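Local coordinates for capsule biosynthesis protein capD (Bacillus anthracis, PDB 3G9K) that cleaves the poly-gamma-D-glutamate capsule and joins it through an amide bond to meso-diaminopimelic acid of the peptidoglycan, at residues H3-T17 with P62-S76. Numbering follows the deposited sequence.
Sequences HFVIIDRDGTVVSST and PTVLKKDGETIGIGS
Val13 lowers its two methyls between Val64, Thr71 and Gly73. Its CB points toward 62-76; from there CG1 reaches Thr71 CG2 at 3.9 Å and also lies against Val64 CG1, while CG2, set anti to the backbone N, meets Val64 CG2 tip to tip at 3.5 Å and touches the CA of Gly73. Compact branched residues fill this buried layer, and threonine suits its place because the methyl of Thr71 packs on Val13 while OG1 hydrogen-bonds Glu156. Two beta hairpins, 3-17 and 62-76, are thus laid face to face, as the stacked sheets of the Ntn-hydrolase fold are, and antiparallel pairing with the other CapD chain carries the sheets on across the interface. Glycine lets the layers close up: Val5 CG1 stands 3.7 Å from Gly73 CA, and the His3 ring lies with one face over Gly75 CA. At that ring's edge Ser15 OG, small enough for a buried place, lies within weak bonding range of Ile74 O (3.1 Å) and Thr63 O (3.4 Å), its one proton being shared between them at best. Pro62, a compact ring offering only carbon here, presents CB to Ser15 O at 3.2 Å and lays CD against the methyl of Thr17, beside the nucleophile Thr1.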
# COMPACT_ATOMS: atom_id res chain seq x y z
N HIS B 3 -2.17 -2.49 -0.45
CA HIS B 3 -2.91 -1.50 0.26
C HIS B 3 -4.25 -2.08 0.77
O HIS B 3 -4.95 -2.72 -0.01
CB HIS B 3 -3.22 -0.31 -0.57
CG HIS B 3 -3.72 0.80 0.25
ND1 HIS B 3 -5.06 1.07 0.39
CD2 HIS B 3 -3.08 1.64 1.09
CE1 HIS B 3 -5.22 2.03 1.28
NE2 HIS B 3 -4.03 2.40 1.70
N PHE B 4 -4.57 -1.88 2.06
CA PHE B 4 -5.91 -2.21 2.58
C PHE B 4 -6.57 -1.03 3.35
O PHE B 4 -5.92 -0.05 3.75
CB PHE B 4 -5.85 -3.53 3.39
CG PHE B 4 -5.09 -3.41 4.67
CD1 PHE B 4 -3.73 -3.61 4.69
CD2 PHE B 4 -5.73 -2.98 5.85
CE1 PHE B 4 -3.01 -3.50 5.86
CE2 PHE B 4 -5.05 -2.86 7.02
CZ PHE B 4 -3.66 -3.11 7.04
N VAL B 5 -7.89 -1.12 3.51
CA VAL B 5 -8.70 -0.14 4.23
C VAL B 5 -9.70 -0.89 5.09
O VAL B 5 -10.30 -1.89 4.63
CB VAL B 5 -9.44 0.79 3.26
CG1 VAL B 5 -10.12 1.97 4.05
CG2 VAL B 5 -8.46 1.30 2.17
N ILE B 6 -9.83 -0.44 6.32
CA ILE B 6 -10.79 -1.01 7.29
C ILE B 6 -11.58 0.11 7.92
O ILE B 6 -11.02 1.13 8.21
CB ILE B 6 -10.08 -1.74 8.37
CG1 ILE B 6 -9.18 -2.81 7.74
CG2 ILE B 6 -11.11 -2.42 9.35
CD1 ILE B 6 -8.32 -3.52 8.75
N ILE B 7 -12.89 -0.09 8.09
CA ILE B 7 -13.69 0.83 8.92
C ILE B 7 -14.48 0.03 9.92
O ILE B 7 -15.03 -1.02 9.56
CB ILE B 7 -14.66 1.68 8.09
CG1 ILE B 7 -13.90 2.42 6.97
CG2 ILE B 7 -15.44 2.61 9.01
CD1 ILE B 7 -14.78 3.32 6.11
N ASP B 8 -14.44 0.45 11.18
CA ASP B 8 -15.11 -0.30 12.26
C ASP B 8 -16.42 0.38 12.74
O ASP B 8 -16.87 1.35 12.13
CB ASP B 8 -14.14 -0.60 13.41
CG ASP B 8 -13.74 0.62 14.19
OD1 ASP B 8 -14.40 1.69 14.11
OD2 ASP B 8 -12.69 0.53 14.86
N ARG B 9 -17.04 -0.20 13.78
CA ARG B 9 -18.30 0.33 14.34
C ARG B 9 -18.18 1.75 14.90
O ARG B 9 -19.17 2.51 14.95
CB ARG B 9 -18.82 -0.59 15.42
CG ARG B 9 -19.34 -1.90 14.89
CD ARG B 9 -19.79 -2.75 16.06
NE ARG B 9 -20.11 -4.12 15.70
CZ ARG B 9 -19.22 -5.10 15.54
NH1 ARG B 9 -17.93 -4.86 15.69
NH2 ARG B 9 -19.65 -6.32 15.24
N ASP B 10 -17.00 2.12 15.33
CA ASP B 10 -16.78 3.47 15.86
C ASP B 10 -16.52 4.49 14.77
O ASP B 10 -16.32 5.66 15.05
CB ASP B 10 -15.64 3.47 16.87
CG ASP B 10 -15.90 2.51 18.02
OD1 ASP B 10 -16.93 2.68 18.70
OD2 ASP B 10 -15.10 1.57 18.24
N GLY B 11 -16.50 4.03 13.53
CA GLY B 11 -16.20 4.91 12.38
C GLY B 11 -14.73 5.21 12.23
O GLY B 11 -14.35 6.12 11.51
N THR B 12 -13.88 4.46 12.93
CA THR B 12 -12.45 4.68 12.81
C THR B 12 -12.05 4.04 11.47
O THR B 12 -12.54 2.98 11.13
CB THR B 12 -11.65 4.04 13.94
OG1 THR B 12 -12.08 4.60 15.19
CG2 THR B 12 -10.16 4.25 13.75
N VAL B 13 -11.19 4.73 10.74
CA VAL B 13 -10.74 4.26 9.43
C VAL B 13 -9.24 4.04 9.49
O VAL B 13 -8.46 4.89 9.93
CB VAL B 13 -11.23 5.15 8.24
CG1 VAL B 13 -11.30 6.58 8.61
CG2 VAL B 13 -10.42 4.96 6.93
N VAL B 14 -8.83 2.86 9.08
CA VAL B 14 -7.43 2.61 8.90
C VAL B 14 -7.17 2.50 7.40
O VAL B 14 -7.87 1.75 6.69
CB VAL B 14 -7.03 1.25 9.55
CG1 VAL B 14 -5.61 0.86 9.12
CG2 VAL B 14 -7.18 1.28 11.10
N SER B 15 -6.10 3.13 6.95
CA SER B 15 -5.65 3.00 5.55
C SER B 15 -4.17 2.69 5.64
O SER B 15 -3.39 3.54 6.13
CB SER B 15 -5.91 4.30 4.82
OG SER B 15 -5.68 4.20 3.45
N SER B 16 -3.78 1.51 5.18
CA SER B 16 -2.40 1.05 5.38
C SER B 16 -1.81 0.51 4.09
O SER B 16 -2.48 -0.20 3.33
CB SER B 16 -2.33 0.03 6.50
OG SER B 16 -1.03 -0.53 6.60
N THR B 17 -0.57 0.92 3.81
CA THR B 17 0.19 0.26 2.74
C THR B 17 1.52 -0.36 3.22
O THR B 17 2.33 0.28 3.87
CB THR B 17 0.16 1.08 1.35
OG1 THR B 17 1.33 0.88 0.52
CG2 THR B 17 -0.31 2.49 1.44
N PRO B 62 -1.13 6.27 1.80
CA PRO B 62 -2.43 5.93 2.41
C PRO B 62 -3.12 7.24 2.81
O PRO B 62 -2.46 8.14 3.31
CB PRO B 62 -2.05 5.07 3.62
CG PRO B 62 -0.56 5.41 3.87
CD PRO B 62 0.01 5.76 2.56
N THR B 63 -4.42 7.31 2.55
CA THR B 63 -5.16 8.56 2.57
C THR B 63 -6.58 8.31 3.10
O THR B 63 -7.17 7.25 2.89
CB THR B 63 -5.15 9.21 1.14
OG1 THR B 63 -3.80 9.52 0.76
CG2 THR B 63 -6.01 10.53 1.04
N VAL B 64 -7.12 9.31 3.82
CA VAL B 64 -8.51 9.33 4.26
C VAL B 64 -9.05 10.72 3.90
O VAL B 64 -8.35 11.71 4.05
CB VAL B 64 -8.63 9.07 5.81
CG1 VAL B 64 -10.00 9.41 6.34
CG2 VAL B 64 -8.25 7.59 6.13
N LEU B 65 -10.27 10.75 3.38
CA LEU B 65 -11.00 11.98 3.07
C LEU B 65 -12.28 12.00 3.88
O LEU B 65 -13.00 11.01 3.91
CB LEU B 65 -11.38 11.98 1.60
CG LEU B 65 -10.21 12.10 0.63
CD1 LEU B 65 -9.74 10.75 0.16
CD2 LEU B 65 -10.59 12.98 -0.57
N LYS B 66 -12.59 13.13 4.53
CA LYS B 66 -13.82 13.22 5.31
C LYS B 66 -14.53 14.55 5.10
O LYS B 66 -13.90 15.62 5.10
CB LYS B 66 -13.56 13.05 6.82
CG LYS B 66 -12.92 11.73 7.22
CD LYS B 66 -12.63 11.63 8.70
CE LYS B 66 -13.88 11.43 9.55
NZ LYS B 66 -13.57 11.10 10.99
N LYS B 67 -15.85 14.44 4.94
CA LYS B 67 -16.79 15.56 4.88
C LYS B 67 -17.95 15.21 5.75
O LYS B 67 -18.15 14.03 6.05
CB LYS B 67 -17.41 15.62 3.50
CG LYS B 67 -16.85 16.67 2.65
CD LYS B 67 -17.60 16.74 1.34
CE LYS B 67 -17.79 15.38 0.75
NZ LYS B 67 -19.15 14.81 0.96
N ASP B 68 -18.77 16.20 6.08
CA ASP B 68 -20.05 15.87 6.67
C ASP B 68 -20.75 14.90 5.72
O ASP B 68 -20.85 15.14 4.52
CB ASP B 68 -20.92 17.13 6.87
CG ASP B 68 -20.33 18.11 7.90
OD1 ASP B 68 -19.28 17.81 8.53
OD2 ASP B 68 -20.93 19.21 8.08
N GLY B 69 -21.22 13.78 6.24
CA GLY B 69 -21.95 12.87 5.38
C GLY B 69 -21.13 11.81 4.65
O GLY B 69 -21.72 10.86 4.13
N GLU B 70 -19.80 11.92 4.60
CA GLU B 70 -19.02 10.90 3.87
C GLU B 70 -17.59 10.71 4.38
O GLU B 70 -16.88 11.69 4.63
CB GLU B 70 -18.98 11.21 2.37
CG GLU B 70 -18.42 10.03 1.56
CD GLU B 70 -18.42 10.27 0.05
OE1 GLU B 70 -17.55 10.99 -0.44
OE2 GLU B 70 -19.29 9.71 -0.63
N THR B 71 -17.17 9.45 4.49
CA THR B 71 -15.78 9.13 4.83
C THR B 71 -15.23 8.18 3.81
O THR B 71 -15.89 7.25 3.44
CB THR B 71 -15.70 8.56 6.25
OG1 THR B 71 -16.06 9.61 7.17
CG2 THR B 71 -14.28 8.02 6.59
N ILE B 72 -14.04 8.47 3.30
CA ILE B 72 -13.36 7.63 2.32
C ILE B 72 -11.97 7.25 2.81
O ILE B 72 -11.21 8.10 3.23
CB ILE B 72 -13.18 8.31 0.94
CG1 ILE B 72 -14.50 8.76 0.35
CG2 ILE B 72 -12.49 7.37 -0.05
CD1 ILE B 72 -14.27 9.70 -0.86
N GLY B 73 -11.66 5.96 2.76
CA GLY B 73 -10.27 5.46 2.98
C GLY B 73 -9.80 4.86 1.66
O GLY B 73 -10.54 4.12 1.02
N ILE B 74 -8.59 5.18 1.23
CA ILE B 74 -8.16 4.82 -0.11
C ILE B 74 -6.63 4.75 -0.14
O ILE B 74 -5.92 5.45 0.61
CB ILE B 74 -8.74 5.81 -1.21
CG1 ILE B 74 -8.53 5.34 -2.64
CG2 ILE B 74 -8.13 7.29 -1.04
CD1 ILE B 74 -9.41 6.02 -3.66
N GLY B 75 -6.14 3.92 -1.05
CA GLY B 75 -4.71 3.84 -1.32
C GLY B 75 -4.44 2.86 -2.43
O GLY B 75 -5.37 2.21 -2.93
N SER B 76 -3.16 2.73 -2.79
CA SER B 76 -2.73 1.87 -3.90
C SER B 76 -1.26 1.52 -3.83
O SER B 76 -0.47 2.36 -3.47
CB SER B 76 -2.96 2.57 -5.24
OG SER B 76 -2.81 1.65 -6.33
O HOH W 1 -12.99 8.23 11.36